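Local atomic coordinates of fat acid-binding protein (Eubacterium ventriosum, PDB entry 3NYI), a protein that binds a molecule of stearic acid and probably serves as a fatty-acid-binding protein of the DegV family. Residues 132-137 with 156-161; 136-141 with 149-154; 215-220 with 249-254; 219-224 with 285-290. One frame throughout, in Å; residues are numbered along the deposited sequence.

In the fold
From the N terminus, the first two contacts join helix 128-143 to helix 148-161. Contact 2 (136-141 with 149-154) lies nearer the turn and closes the shorter loop. Contact 1 (132-137 with 156-161) lies further out and encloses most of it. The two share Asp136 and Gln137 and touch through Leu158 and Met141. Contacts 3 and 4 come later and share Ser219 and Val220 on helix 213-231. Their loops cross: contact 3 closes onto helix 246-260, and contact 4 runs on to strand 285-291. That strand connects the two groups, because Ile290 packs against the hairpin and Ile285 against Lys217 and Phe252.

Contact 1. Residues 132-137 with 156-161; sequences ALLIDQ and DALMAS
The side chains of Leu134 and Leu158 meet at a slant, one lying across the other. Methyl CD1 of Leu134 rests 3.8 Å from Leu158 CB, so it touches the root of Leu158 and not its branched end. The second methyl, Leu134 CD2, lies 3.8 Å from Met159 CG. CD1 of Leu134 also comes to 4.0 Å from the same Met159 CG, so both arms of the fork lie against that one carbon. Met159 is present as selenomethionine, and its chain leads away from helix 132-137 beyond CG. Leu134 owes its reach to its first torsion. Its CG stands opposite the backbone N (chi1 -178°), which brings the fork nearer than the direction of CB alone would suggest.

The two segments belong to an antiparallel helical hairpin built from helices 128-143 and 148-161. The axes of segments 132-137 and 156-161 approach to 10.5 Å, their directions 155° apart. Leu158 points across this hairpin, and its CD1 lies 3.9 Å from Gln137 CB. Leu158 therefore packs against two residues of one helix face, Leu134 and Gln137. Gln137 gives only its CB here; its OE1 accepts a hydrogen bond from Tyr293 N.

Ser161 OG turns back along its own helix and donates to Leu158 O at 2.9 Å. The hydroxyl is also hydrogen-bonded to Arg291 N. Ile290 of strand 285-291 packs against Leu134, Gln137 and Ser161. Leu134 also touches Phe90 of strand 87-91, which belongs to the other sheet, so this leucine contacts strands of both sheets of the protein.

Contact 2. Residues 136-141 with 149-154; sequences DQFVRM and EQAMSK
Phe138 and Met141 reach Ala151 by different torsions. In Phe138, CG is anti to the backbone N (chi1 -154°), and this swings the ring close to segment 149-154. In Met141, a selenomethionine, the chain bends at chi3 (-81°), and its CE turns back to 4.0 Å from Ala151 CB. The small methyl of Ala151 is thus approached by both side chains. Phe138 CE1 lies 3.8 Å from Ala151 CB, while Met141 SE lies 3.8 Å from Ala151 CA.

Met141 SE also touches the aliphatic part of Lys154, with CD at 3.8 Å. The lysine chain runs on past the selenium, and its end leads away from helix 136-141.

These residues pack the turn end of the antiparallel hairpin of helices 128-143 and 148-161. The backbones are close here, with the CA atoms of Met141 and Ala151 6.2 Å apart. Phe148, at the start of the second helix, and Leu146, in the turn, add apolar cover to Phe138 and Met141 respectively.

Met152, another selenomethionine, makes a Met-aromatic contact with Phe138. Its SE is 5.2 Å from the ring centroid and comes in obliquely. The Phe138 ring also meets Phe90 of strand 87-91 edge-to-face.

Along helix 136-141, Asp136 and Arg140 form a salt bridge one turn apart. Arg140 NE donates to Asp136 OD2 at 2.8 Å. The acceptor lies near the guanidinium plane, but the donor meets the oxygen from above the carboxylate plane. Each group has a second partner: Asp136 OD1 is hydrogen-bonded to Tyr19 OH, and Arg140 NH2 forms a salt bridge with Asp265.

Contact 3. Residues 215-220 with 249-254; sequences KLKNSV and GFEFMK
Segments 215-220 and 249-254 run in broadly the same direction, their axes 45° apart and 11.9 Å distant at closest approach. Lys217 and Phe252 carry most of the contact between them. The segments belong to helices 213-231 and 246-260, which are joined through strand 236-242 in a helix-strand-helix unit of the alpha/beta fold. Both helices pack on strand 285-291, where Ile285 touches Lys217 and Phe252.

The side chains of Lys217 and Phe252 lie side by side but run in opposite senses. Phe252 has its CG anti to the backbone N (chi1 -175°), which brings the ring up against segment 215-220. Its CE1 lies 4.0 Å from Lys217 CB, and its CD1 lies 4.1 Å from Lys217 CD. The methylene chain of the lysine thus runs alongside the ring. Further along the helix, Val220 CG1 touches Phe252 CZ more loosely, at 4.3 Å.

Beyond the ring, the lysine ends among polar groups. Its ammonium forms a salt bridge with Glu248, on the same helix as segment 249-254 and just before it. Glu251 OE1 is also near, but at 4.4 Å from Lys217 NZ it is beyond direct pairing. A water links the two groups, accepting from Lys217 NZ at 2.8 Å and lying 3.0 Å from Glu251 OE1.

Contact 4. Residues 219-224 with 285-290; sequences SVLQVA and IGLGVI. With STE (stearic acid), chain C.
Leu287 carries the apolar contact, reaching helix 219-224 from the strand with both of its methyls. Leu287 CD2 is 3.5 Å from Val220 CG1, a close fit. Leu287 CD2 is also 4.1 Å from Ala224 CB, and Leu287 CD1 is 3.9 Å from Ala224 CB. Leu287 therefore fits against two residues one helical turn apart. Its CG sits on the side flanked by both backbone neighbours, N and C (chi1 68°), and from there CD2 reaches both Val220 and Ala224, while CD1 reaches Ala224. Leu221 CD2 adds a looser touch at 4.5 Å from Leu287 CD2.

The ligand contact is made by the strand backbone, on the side away from the helix. The methyl end of the stearic acid, C18, rests 3.4 Å from Gly286 C and 3.8 Å from Leu287 N. Gly286 has no side chain, so the hydrocarbon tail lies directly on the main chain.

The axes of segments 219-224 and 285-290 run nearly parallel, 13° apart. Strand 285-291 lies inside its sheet, hydrogen-bonded to strand 163-167 on one edge and strand 236-242 on the other. Phe165 of the former strand packs against Val220 and Ala224, and Val238 of the latter against Leu287. Helix 246-260 flanks the contact, with Val256 and Thr259 against Leu221.

Contact 1. Residues 132-137 with 156-161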
loop_
_atom_site.group_PDB
_atom_site.type_symbol
_atom_site.label_atom_id
_atom_site.label_comp_id
_atom_site.label_asym_id
_atom_site.label_seq_id
_atom_site.Cartn_x
_atom_site.Cartn_y
_atom_site.Cartn_z
ATOM N N ALA A 132 -3.722 -0.746 2.940
ATOM C CA ALA A 132 -5.193 -0.753 2.979
ATOM C C ALA A 132 -5.748 -1.777 4.001
ATOM O O ALA A 132 -6.674 -1.475 4.776
ATOM C CB ALA A 132 -5.751 -1.028 1.587
ATOM N N LEU A 133 -5.169 -2.974 4.013
ATOM C CA LEU A 133 -5.583 -4.009 4.990
ATOM C C LEU A 133 -5.371 -3.564 6.436
ATOM O O LEU A 133 -6.213 -3.821 7.300
ATOM C CB LEU A 133 -4.828 -5.320 4.741
ATOM C CG LEU A 133 -5.308 -6.078 3.501
ATOM C CD1 LEU A 133 -4.341 -7.200 3.136
ATOM C CD2 LEU A 133 -6.736 -6.625 3.736
ATOM N N LEU A 134 -4.240 -2.905 6.706
ATOM C CA LEU A 134 -3.973 -2.442 8.062
ATOM C C LEU A 134 -4.952 -1.347 8.472
ATOM O O LEU A 134 -5.502 -1.375 9.566
ATOM C CB LEU A 134 -2.533 -1.936 8.210
ATOM C CG LEU A 134 -2.170 -1.476 9.627
ATOM C CD1 LEU A 134 -2.082 -2.682 10.583
ATOM C CD2 LEU A 134 -0.851 -0.694 9.629
ATOM N N ILE A 135 -5.157 -0.364 7.600
ATOM C CA ILE A 135 -6.111 0.676 7.903
ATOM C C ILE A 135 -7.483 0.069 8.175
ATOM O O ILE A 135 -8.164 0.428 9.131
ATOM C CB ILE A 135 -6.203 1.689 6.758
ATOM C CG1 ILE A 135 -4.917 2.516 6.718
ATOM C CG2 ILE A 135 -7.387 2.588 6.972
ATOM C CD1 ILE A 135 -4.701 3.278 5.371
ATOM N N ASP A 136 -7.870 -0.870 7.330
ATOM C CA ASP A 136 -9.156 -1.540 7.499
ATOM C C ASP A 136 -9.267 -2.320 8.820
ATOM O O ASP A 136 -10.324 -2.329 9.445
ATOM C CB ASP A 136 -9.463 -2.438 6.294
ATOM C CG ASP A 136 -10.849 -3.056 6.374
ATOM O OD1 ASP A 136 -11.841 -2.292 6.434
ATOM O OD2 ASP A 136 -10.928 -4.301 6.414
ATOM N N GLN A 137 -8.189 -2.955 9.265
ATOM C CA GLN A 137 -8.235 -3.595 10.580
ATOM C C GLN A 137 -8.486 -2.535 11.651
ATOM O O GLN A 137 -9.262 -2.747 12.569
ATOM C CB GLN A 137 -6.958 -4.378 10.882
ATOM C CG GLN A 137 -6.845 -5.694 10.115
ATOM C CD GLN A 137 -7.947 -6.680 10.499
ATOM O OE1 GLN A 137 -8.165 -6.939 11.678
ATOM N NE2 GLN A 137 -8.654 -7.214 9.502
ATOM N N ASP A 156 1.234 -3.806 16.522
ATOM C CA ASP A 156 2.507 -4.449 16.188
ATOM C C ASP A 156 2.315 -5.823 15.557
ATOM O O ASP A 156 2.928 -6.142 14.535
ATOM C CB ASP A 156 3.392 -4.595 17.426
ATOM C CG ASP A 156 4.012 -3.275 17.866
ATOM O OD1 ASP A 156 3.895 -2.271 17.124
ATOM O OD2 ASP A 156 4.624 -3.249 18.956
ATOM N N ALA A 157 1.493 -6.650 16.193
ATOM C CA ALA A 157 1.232 -7.987 15.692
ATOM C C ALA A 157 0.565 -7.947 14.312
ATOM O O ALA A 157 0.899 -8.742 13.426
ATOM C CB ALA A 157 0.377 -8.784 16.694
ATOM N N LEU A 158 -0.363 -7.011 14.125
ATOM C CA LEU A 158 -1.010 -6.862 12.820
ATOM C C LEU A 158 0.023 -6.544 11.742
ATOM O O LEU A 158 0.053 -7.167 10.669
ATOM C CB LEU A 158 -2.066 -5.753 12.864
ATOM C CG LEU A 158 -3.369 -6.103 13.573
ATOM C CD1 LEU A 158 -4.301 -4.893 13.675
ATOM C CD2 LEU A 158 -4.037 -7.252 12.849
HETATM N N MSE A 159 0.872 -5.558 12.010
HETATM C CA MSE A 159 1.878 -5.169 11.031
HETATM C C MSE A 159 2.863 -6.295 10.713
HETATM O O MSE A 159 3.228 -6.508 9.553
HETATM C CB MSE A 159 2.627 -3.925 11.506
HETATM C CG MSE A 159 1.743 -2.692 11.592
HETATM SE SE MSE A 159 2.848 -1.107 12.000
HETATM C CE MSE A 159 3.561 -1.646 13.737
ATOM N N ALA A 160 3.287 -7.017 11.748
ATOM C CA ALA A 160 4.209 -8.143 11.560
ATOM C C ALA A 160 3.605 -9.272 10.703
ATOM O O ALA A 160 4.330 -10.002 10.015
ATOM C CB ALA A 160 4.663 -8.686 12.911
ATOM N N SER A 161 2.281 -9.405 10.737
ATOM C CA SER A 161 1.603 -10.504 10.054
ATOM C C SER A 161 1.342 -10.179 8.594
ATOM O O SER A 161 1.108 -11.085 7.791
ATOM C CB SER A 161 0.268 -10.836 10.732
ATOM O OG SER A 161 -0.736 -9.895 10.345
#

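Contact 2. Residues 136-141 with 149-154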
loop_
_atom_site.group_PDB
_atom_site.type_symbol
_atom_site.label_atom_id
_atom_site.label_comp_id
_atom_site.label_asym_id
_atom_site.label_seq_id
_atom_site.Cartn_x
_atom_site.Cartn_y
_atom_site.Cartn_z
ATOM N N ASP A 136 -7.870 -0.870 7.330
ATOM C CA ASP A 136 -9.156 -1.540 7.499
ATOM C C ASP A 136 -9.267 -2.320 8.820
ATOM O O ASP A 136 -10.324 -2.329 9.445
ATOM C CB ASP A 136 -9.463 -2.438 6.294
ATOM C CG ASP A 136 -10.849 -3.056 6.374
ATOM O OD1 ASP A 136 -11.841 -2.292 6.434
ATOM O OD2 ASP A 136 -10.928 -4.301 6.414
ATOM N N GLN A 137 -8.189 -2.955 9.265
ATOM C CA GLN A 137 -8.235 -3.595 10.580
ATOM C C GLN A 137 -8.486 -2.535 11.651
ATOM O O GLN A 137 -9.262 -2.747 12.569
ATOM C CB GLN A 137 -6.958 -4.378 10.882
ATOM C CG GLN A 137 -6.845 -5.694 10.115
ATOM C CD GLN A 137 -7.947 -6.680 10.499
ATOM O OE1 GLN A 137 -8.165 -6.939 11.678
ATOM N NE2 GLN A 137 -8.654 -7.214 9.502
ATOM N N PHE A 138 -7.846 -1.374 11.513
ATOM C CA PHE A 138 -8.032 -0.292 12.471
ATOM C C PHE A 138 -9.466 0.233 12.429
ATOM O O PHE A 138 -10.084 0.443 13.467
ATOM C CB PHE A 138 -7.045 0.862 12.193
ATOM C CG PHE A 138 -6.739 1.678 13.408
ATOM C CD1 PHE A 138 -5.792 1.240 14.322
ATOM C CD2 PHE A 138 -7.417 2.864 13.655
ATOM C CE1 PHE A 138 -5.519 1.966 15.460
ATOM C CE2 PHE A 138 -7.147 3.604 14.793
ATOM C CZ PHE A 138 -6.195 3.156 15.696
ATOM N N VAL A 139 -9.985 0.448 11.222
ATOM C CA VAL A 139 -11.376 0.866 11.047
ATOM C C VAL A 139 -12.328 -0.142 11.698
ATOM O O VAL A 139 -13.277 0.241 12.390
ATOM C CB VAL A 139 -11.740 1.042 9.557
ATOM C CG1 VAL A 139 -13.262 1.159 9.383
ATOM C CG2 VAL A 139 -11.014 2.258 8.967
ATOM N N ARG A 140 -12.059 -1.424 11.486
ATOM C CA ARG A 140 -12.860 -2.490 12.105
ATOM C C ARG A 140 -12.848 -2.413 13.631
ATOM O O ARG A 140 -13.902 -2.462 14.274
ATOM C CB ARG A 140 -12.372 -3.863 11.666
ATOM C CG ARG A 140 -12.625 -4.194 10.211
ATOM C CD ARG A 140 -11.959 -5.512 9.846
ATOM N NE ARG A 140 -12.104 -5.817 8.425
ATOM C CZ ARG A 140 -12.555 -6.978 7.962
ATOM N NH1 ARG A 140 -12.895 -7.949 8.809
ATOM N NH2 ARG A 140 -12.662 -7.169 6.655
HETATM N N MSE A 141 -11.656 -2.294 14.212
HETATM C CA MSE A 141 -11.528 -2.268 15.671
HETATM C C MSE A 141 -12.322 -1.143 16.308
HETATM O O MSE A 141 -13.043 -1.360 17.292
HETATM C CB MSE A 141 -10.051 -2.240 16.106
HETATM C CG MSE A 141 -9.315 -3.555 15.792
HETATM SE SE MSE A 141 -7.490 -3.629 16.505
HETATM C CE MSE A 141 -6.599 -2.588 15.107
ATOM N N GLU A 149 -6.628 2.775 22.698
ATOM C CA GLU A 149 -5.560 2.045 23.377
ATOM C C GLU A 149 -5.608 0.546 23.086
ATOM O O GLU A 149 -4.575 -0.081 22.854
ATOM C CB GLU A 149 -5.601 2.291 24.889
ATOM C CG GLU A 149 -5.034 3.643 25.308
ATOM C CD GLU A 149 -5.929 4.809 24.918
ATOM O OE1 GLU A 149 -7.162 4.611 24.798
ATOM O OE2 GLU A 149 -5.394 5.929 24.738
ATOM N N GLN A 150 -6.808 -0.024 23.103
ATOM C CA GLN A 150 -6.967 -1.447 22.816
ATOM C C GLN A 150 -6.516 -1.769 21.394
ATOM O O GLN A 150 -5.924 -2.819 21.145
ATOM C CB GLN A 150 -8.414 -1.883 23.026
ATOM C CG GLN A 150 -8.902 -1.692 24.452
ATOM C CD GLN A 150 -10.367 -2.036 24.615
ATOM O OE1 GLN A 150 -11.211 -1.604 23.830
ATOM N NE2 GLN A 150 -10.679 -2.823 25.642
ATOM N N ALA A 151 -6.800 -0.861 20.463
ATOM C CA ALA A 151 -6.445 -1.087 19.069
ATOM C C ALA A 151 -4.933 -0.995 18.899
ATOM O O ALA A 151 -4.325 -1.791 18.184
ATOM C CB ALA A 151 -7.155 -0.078 18.161
HETATM N N MSE A 152 -4.324 -0.016 19.559
HETATM C CA MSE A 152 -2.888 0.183 19.432
HETATM C C MSE A 152 -2.120 -1.003 20.006
HETATM O O MSE A 152 -1.043 -1.328 19.529
HETATM C CB MSE A 152 -2.449 1.493 20.100
HETATM C CG MSE A 152 -2.925 2.746 19.369
HETATM SE SE MSE A 152 -2.230 2.838 17.538
HETATM C CE MSE A 152 -0.352 2.664 18.003
ATOM N N SER A 153 -2.680 -1.659 21.016
ATOM C CA SER A 153 -2.029 -2.831 21.601
ATOM C C SER A 153 -2.007 -4.031 20.649
ATOM O O SER A 153 -1.347 -5.036 20.923
ATOM C CB SER A 153 -2.710 -3.238 22.913
ATOM O OG SER A 153 -3.892 -3.979 22.657
ATOM N N LYS A 154 -2.745 -3.945 19.549
ATOM C CA LYS A 154 -2.735 -5.024 18.554
ATOM C C LYS A 154 -1.959 -4.647 17.303
ATOM O O LYS A 154 -1.680 -5.495 16.446
ATOM C CB LYS A 154 -4.156 -5.433 18.182
ATOM C CG LYS A 154 -4.977 -5.875 19.396
ATOM C CD LYS A 154 -6.367 -6.322 19.001
ATOM C CE LYS A 154 -7.233 -6.564 20.238
ATOM N NZ LYS A 154 -6.589 -7.519 21.185
#

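Contact 3. Residues 215-220 with 249-254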
loop_
_atom_site.group_PDB
_atom_site.type_symbol
_atom_site.label_atom_id
_atom_site.label_comp_id
_atom_site.label_asym_id
_atom_site.label_seq_id
_atom_site.Cartn_x
_atom_site.Cartn_y
_atom_site.Cartn_z
ATOM N N LYS A 215 2.994 -18.338 -15.371
ATOM C CA LYS A 215 3.770 -19.136 -14.426
ATOM C C LYS A 215 4.187 -18.302 -13.209
ATOM O O LYS A 215 4.205 -18.788 -12.079
ATOM C CB LYS A 215 4.999 -19.736 -15.108
ATOM C CG LYS A 215 4.682 -20.893 -16.058
ATOM C CD LYS A 215 5.911 -21.308 -16.853
ATOM C CE LYS A 215 5.965 -22.818 -17.061
ATOM N NZ LYS A 215 6.821 -23.488 -16.039
ATOM N N LEU A 216 4.526 -17.042 -13.441
ATOM C CA LEU A 216 4.889 -16.166 -12.333
ATOM C C LEU A 216 3.709 -15.965 -11.394
ATOM O O LEU A 216 3.883 -15.967 -10.183
ATOM C CB LEU A 216 5.399 -14.810 -12.841
ATOM C CG LEU A 216 6.841 -14.806 -13.353
ATOM C CD1 LEU A 216 7.045 -13.711 -14.409
ATOM C CD2 LEU A 216 7.825 -14.644 -12.198
ATOM N N LYS A 217 2.509 -15.790 -11.947
ATOM C CA LYS A 217 1.329 -15.613 -11.106
ATOM C C LYS A 217 1.046 -16.895 -10.325
ATOM O O LYS A 217 0.607 -16.847 -9.176
ATOM C CB LYS A 217 0.106 -15.187 -11.924
ATOM C CG LYS A 217 0.228 -13.788 -12.522
ATOM C CD LYS A 217 -1.023 -13.366 -13.285
ATOM C CE LYS A 217 -1.246 -14.202 -14.544
ATOM N NZ LYS A 217 -2.352 -13.644 -15.369
ATOM N N ASN A 218 1.308 -18.042 -10.933
ATOM C CA ASN A 218 1.150 -19.294 -10.199
ATOM C C ASN A 218 2.159 -19.408 -9.059
ATOM O O ASN A 218 1.843 -19.928 -7.997
ATOM C CB ASN A 218 1.228 -20.498 -11.136
ATOM C CG ASN A 218 -0.018 -20.646 -11.989
ATOM O OD1 ASN A 218 -1.109 -20.242 -11.588
ATOM N ND2 ASN A 218 0.140 -21.217 -13.172
ATOM N N SER A 219 3.370 -18.906 -9.275
ATOM C CA SER A 219 4.385 -18.940 -8.226
ATOM C C SER A 219 4.031 -17.998 -7.088
ATOM O O SER A 219 4.249 -18.339 -5.924
ATOM C CB SER A 219 5.766 -18.583 -8.771
ATOM O OG SER A 219 6.176 -19.530 -9.733
ATOM N N VAL A 220 3.517 -16.810 -7.424
ATOM C CA VAL A 220 2.999 -15.899 -6.404
ATOM C C VAL A 220 2.018 -16.634 -5.490
ATOM O O VAL A 220 2.123 -16.546 -4.267
ATOM C CB VAL A 220 2.319 -14.649 -7.013
ATOM C CG1 VAL A 220 1.496 -13.907 -5.955
ATOM C CG2 VAL A 220 3.366 -13.708 -7.609
ATOM N N GLY A 249 -6.722 -8.786 -13.525
ATOM C CA GLY A 249 -6.973 -8.678 -12.098
ATOM C C GLY A 249 -8.163 -9.507 -11.634
ATOM O O GLY A 249 -8.053 -10.289 -10.685
ATOM N N PHE A 250 -9.307 -9.334 -12.291
ATOM C CA PHE A 250 -10.511 -10.068 -11.893
ATOM C C PHE A 250 -10.303 -11.574 -12.037
ATOM O O PHE A 250 -10.755 -12.355 -11.202
ATOM C CB PHE A 250 -11.725 -9.640 -12.724
ATOM C CG PHE A 250 -12.018 -8.176 -12.655
ATOM C CD1 PHE A 250 -11.941 -7.498 -11.450
ATOM C CD2 PHE A 250 -12.380 -7.474 -13.795
ATOM C CE1 PHE A 250 -12.207 -6.139 -11.383
ATOM C CE2 PHE A 250 -12.654 -6.120 -13.735
ATOM C CZ PHE A 250 -12.566 -5.450 -12.526
ATOM N N GLU A 251 -9.626 -11.971 -13.108
ATOM C CA GLU A 251 -9.347 -13.376 -13.359
ATOM C C GLU A 251 -8.376 -13.897 -12.307
ATOM O O GLU A 251 -8.490 -15.025 -11.836
ATOM C CB GLU A 251 -8.744 -13.555 -14.757
ATOM C CG GLU A 251 -8.403 -14.999 -15.111
ATOM C CD GLU A 251 -7.526 -15.123 -16.355
ATOM O OE1 GLU A 251 -6.535 -14.368 -16.475
ATOM O OE2 GLU A 251 -7.822 -15.991 -17.209
ATOM N N PHE A 252 -7.404 -13.070 -11.948
ATOM C CA PHE A 252 -6.466 -13.455 -10.903
ATOM C C PHE A 252 -7.206 -13.696 -9.591
ATOM O O PHE A 252 -6.894 -14.642 -8.865
ATOM C CB PHE A 252 -5.356 -12.410 -10.734
ATOM C CG PHE A 252 -4.292 -12.816 -9.751
ATOM C CD1 PHE A 252 -3.488 -13.922 -9.998
ATOM C CD2 PHE A 252 -4.099 -12.097 -8.575
ATOM C CE1 PHE A 252 -2.511 -14.313 -9.091
ATOM C CE2 PHE A 252 -3.127 -12.480 -7.656
ATOM C CZ PHE A 252 -2.328 -13.593 -7.915
HETATM N N MSE A 253 -8.195 -12.853 -9.294
HETATM C CA MSE A 253 -8.950 -13.006 -8.056
HETATM C C MSE A 253 -9.608 -14.372 -7.996
HETATM O O MSE A 253 -9.786 -14.927 -6.922
HETATM C CB MSE A 253 -10.034 -11.940 -7.927
HETATM C CG MSE A 253 -9.516 -10.526 -7.803
HETATM SE SE MSE A 253 -10.977 -9.242 -7.842
HETATM C CE MSE A 253 -9.910 -7.627 -8.211
ATOM N N LYS A 254 -9.997 -14.896 -9.155
ATOM C CA LYS A 254 -10.642 -16.202 -9.194
ATOM C C LYS A 254 -9.625 -17.293 -8.889
ATOM O O LYS A 254 -9.914 -18.235 -8.149
ATOM C CB LYS A 254 -11.314 -16.436 -10.551
ATOM C CG LYS A 254 -12.553 -15.576 -10.779
ATOM C CD LYS A 254 -13.171 -15.839 -12.148
ATOM C CE LYS A 254 -14.502 -15.112 -12.309
ATOM N NZ LYS A 254 -15.143 -15.380 -13.633
HETATM O O HOH W 1 -4.805 -13.775 -14.104
#

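Contact 4. Residues 219-224 with 285-290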
loop_
_atom_site.group_PDB
_atom_site.type_symbol
_atom_site.label_atom_id
_atom_site.label_comp_id
_atom_site.label_asym_id
_atom_site.label_seq_id
_atom_site.Cartn_x
_atom_site.Cartn_y
_atom_site.Cartn_z
ATOM N N SER A 219 3.370 -18.906 -9.275
ATOM C CA SER A 219 4.385 -18.940 -8.226
ATOM C C SER A 219 4.031 -17.998 -7.088
ATOM O O SER A 219 4.249 -18.339 -5.924
ATOM C CB SER A 219 5.766 -18.583 -8.771
ATOM O OG SER A 219 6.176 -19.530 -9.733
ATOM N N VAL A 220 3.517 -16.810 -7.424
ATOM C CA VAL A 220 2.999 -15.899 -6.404
ATOM C C VAL A 220 2.018 -16.634 -5.490
ATOM O O VAL A 220 2.123 -16.546 -4.267
ATOM C CB VAL A 220 2.319 -14.649 -7.013
ATOM C CG1 VAL A 220 1.496 -13.907 -5.955
ATOM C CG2 VAL A 220 3.366 -13.708 -7.609
ATOM N N LEU A 221 1.070 -17.356 -6.087
ATOM C CA LEU A 221 0.055 -18.085 -5.323
ATOM C C LEU A 221 0.668 -19.180 -4.454
ATOM O O LEU A 221 0.239 -19.401 -3.321
ATOM C CB LEU A 221 -1.002 -18.697 -6.244
ATOM C CG LEU A 221 -2.019 -17.742 -6.875
ATOM C CD1 LEU A 221 -2.849 -18.461 -7.923
ATOM C CD2 LEU A 221 -2.915 -17.135 -5.809
ATOM N N GLN A 222 1.676 -19.864 -4.974
ATOM C CA GLN A 222 2.291 -20.933 -4.194
ATOM C C GLN A 222 3.053 -20.378 -2.993
ATOM O O GLN A 222 3.016 -20.956 -1.907
ATOM C CB GLN A 222 3.172 -21.828 -5.070
ATOM C CG GLN A 222 2.358 -22.743 -5.958
ATOM C CD GLN A 222 1.293 -23.511 -5.177
ATOM O OE1 GLN A 222 1.598 -24.232 -4.220
ATOM N NE2 GLN A 222 0.037 -23.353 -5.580
ATOM N N VAL A 223 3.727 -19.244 -3.173
ATOM C CA VAL A 223 4.409 -18.616 -2.053
ATOM C C VAL A 223 3.407 -18.130 -0.987
ATOM O O VAL A 223 3.644 -18.252 0.223
ATOM C CB VAL A 223 5.287 -17.426 -2.515
ATOM C CG1 VAL A 223 5.809 -16.691 -1.316
ATOM C CG2 VAL A 223 6.441 -17.930 -3.365
ATOM N N ALA A 224 2.285 -17.572 -1.426
ATOM C CA ALA A 224 1.293 -17.102 -0.461
ATOM C C ALA A 224 0.701 -18.307 0.278
ATOM O O ALA A 224 0.463 -18.250 1.479
ATOM C CB ALA A 224 0.196 -16.339 -1.144
ATOM N N ILE A 285 0.960 -7.324 -10.125
ATOM C CA ILE A 285 -0.241 -8.073 -9.773
ATOM C C ILE A 285 0.085 -8.990 -8.605
ATOM O O ILE A 285 1.172 -9.549 -8.530
ATOM C CB ILE A 285 -0.784 -8.880 -10.966
ATOM C CG1 ILE A 285 -2.109 -9.558 -10.594
ATOM C CG2 ILE A 285 0.252 -9.886 -11.470
ATOM C CD1 ILE A 285 -2.955 -9.949 -11.798
ATOM N N GLY A 286 -0.833 -9.105 -7.660
ATOM C CA GLY A 286 -0.516 -9.869 -6.468
ATOM C C GLY A 286 -1.616 -9.824 -5.447
ATOM O O GLY A 286 -2.735 -9.404 -5.740
ATOM N N LEU A 287 -1.297 -10.285 -4.246
ATOM C CA LEU A 287 -2.273 -10.330 -3.175
ATOM C C LEU A 287 -1.606 -9.925 -1.877
ATOM O O LEU A 287 -0.390 -10.059 -1.723
ATOM C CB LEU A 287 -2.897 -11.734 -3.050
ATOM C CG LEU A 287 -1.986 -12.868 -2.576
ATOM C CD1 LEU A 287 -2.788 -13.922 -1.834
ATOM C CD2 LEU A 287 -1.259 -13.493 -3.758
ATOM N N GLY A 288 -2.410 -9.384 -0.967
ATOM C CA GLY A 288 -1.964 -9.030 0.365
ATOM C C GLY A 288 -2.781 -9.782 1.397
ATOM O O GLY A 288 -3.946 -10.139 1.160
ATOM N N VAL A 289 -2.171 -10.050 2.542
ATOM C CA VAL A 289 -2.884 -10.731 3.613
ATOM C C VAL A 289 -2.538 -10.049 4.917
ATOM O O VAL A 289 -1.487 -9.415 5.039
ATOM C CB VAL A 289 -2.515 -12.240 3.705
ATOM C CG1 VAL A 289 -2.621 -12.882 2.335
ATOM C CG2 VAL A 289 -1.102 -12.417 4.296
ATOM N N ILE A 290 -3.423 -10.173 5.891
ATOM C CA ILE A 290 -3.143 -9.664 7.225
ATOM C C ILE A 290 -3.968 -10.452 8.217
ATOM O O ILE A 290 -5.027 -10.979 7.861
ATOM C CB ILE A 290 -3.472 -8.144 7.344
ATOM C CG1 ILE A 290 -2.773 -7.518 8.559
ATOM C CG2 ILE A 290 -4.978 -7.939 7.425
ATOM C CD1 ILE A 290 -2.797 -5.944 8.574
HETATM C C1 STE C . 8.153 8.957 -2.494
HETATM O O1 STE C . 8.435 9.321 -1.394
HETATM O O2 STE C . 8.667 9.485 -3.436
HETATM C C2 STE C . 7.315 7.671 -2.682
HETATM C C3 STE C . 8.234 6.462 -2.992
HETATM C C4 STE C . 7.376 5.207 -3.288
HETATM C C5 STE C . 8.253 3.935 -3.356
HETATM C C6 STE C . 7.377 2.711 -3.709
HETATM C C7 STE C . 8.242 1.437 -3.886
HETATM C C8 STE C . 7.293 0.226 -4.079
HETATM C C9 STE C . 8.091 -1.082 -4.287
HETATM C C10 STE C . 7.091 -2.237 -4.565
HETATM C C11 STE C . 6.448 -2.654 -3.241
HETATM C C12 STE C . 4.903 -2.737 -3.250
HETATM C C13 STE C . 4.272 -2.973 -4.631
HETATM C C14 STE C . 3.209 -4.090 -4.446
HETATM C C15 STE C . 2.238 -4.143 -5.648
HETATM C C16 STE C . 1.459 -5.480 -5.593
HETATM C C17 STE C . 0.204 -5.317 -4.709
HETATM C C18 STE C . -0.685 -6.581 -4.775
#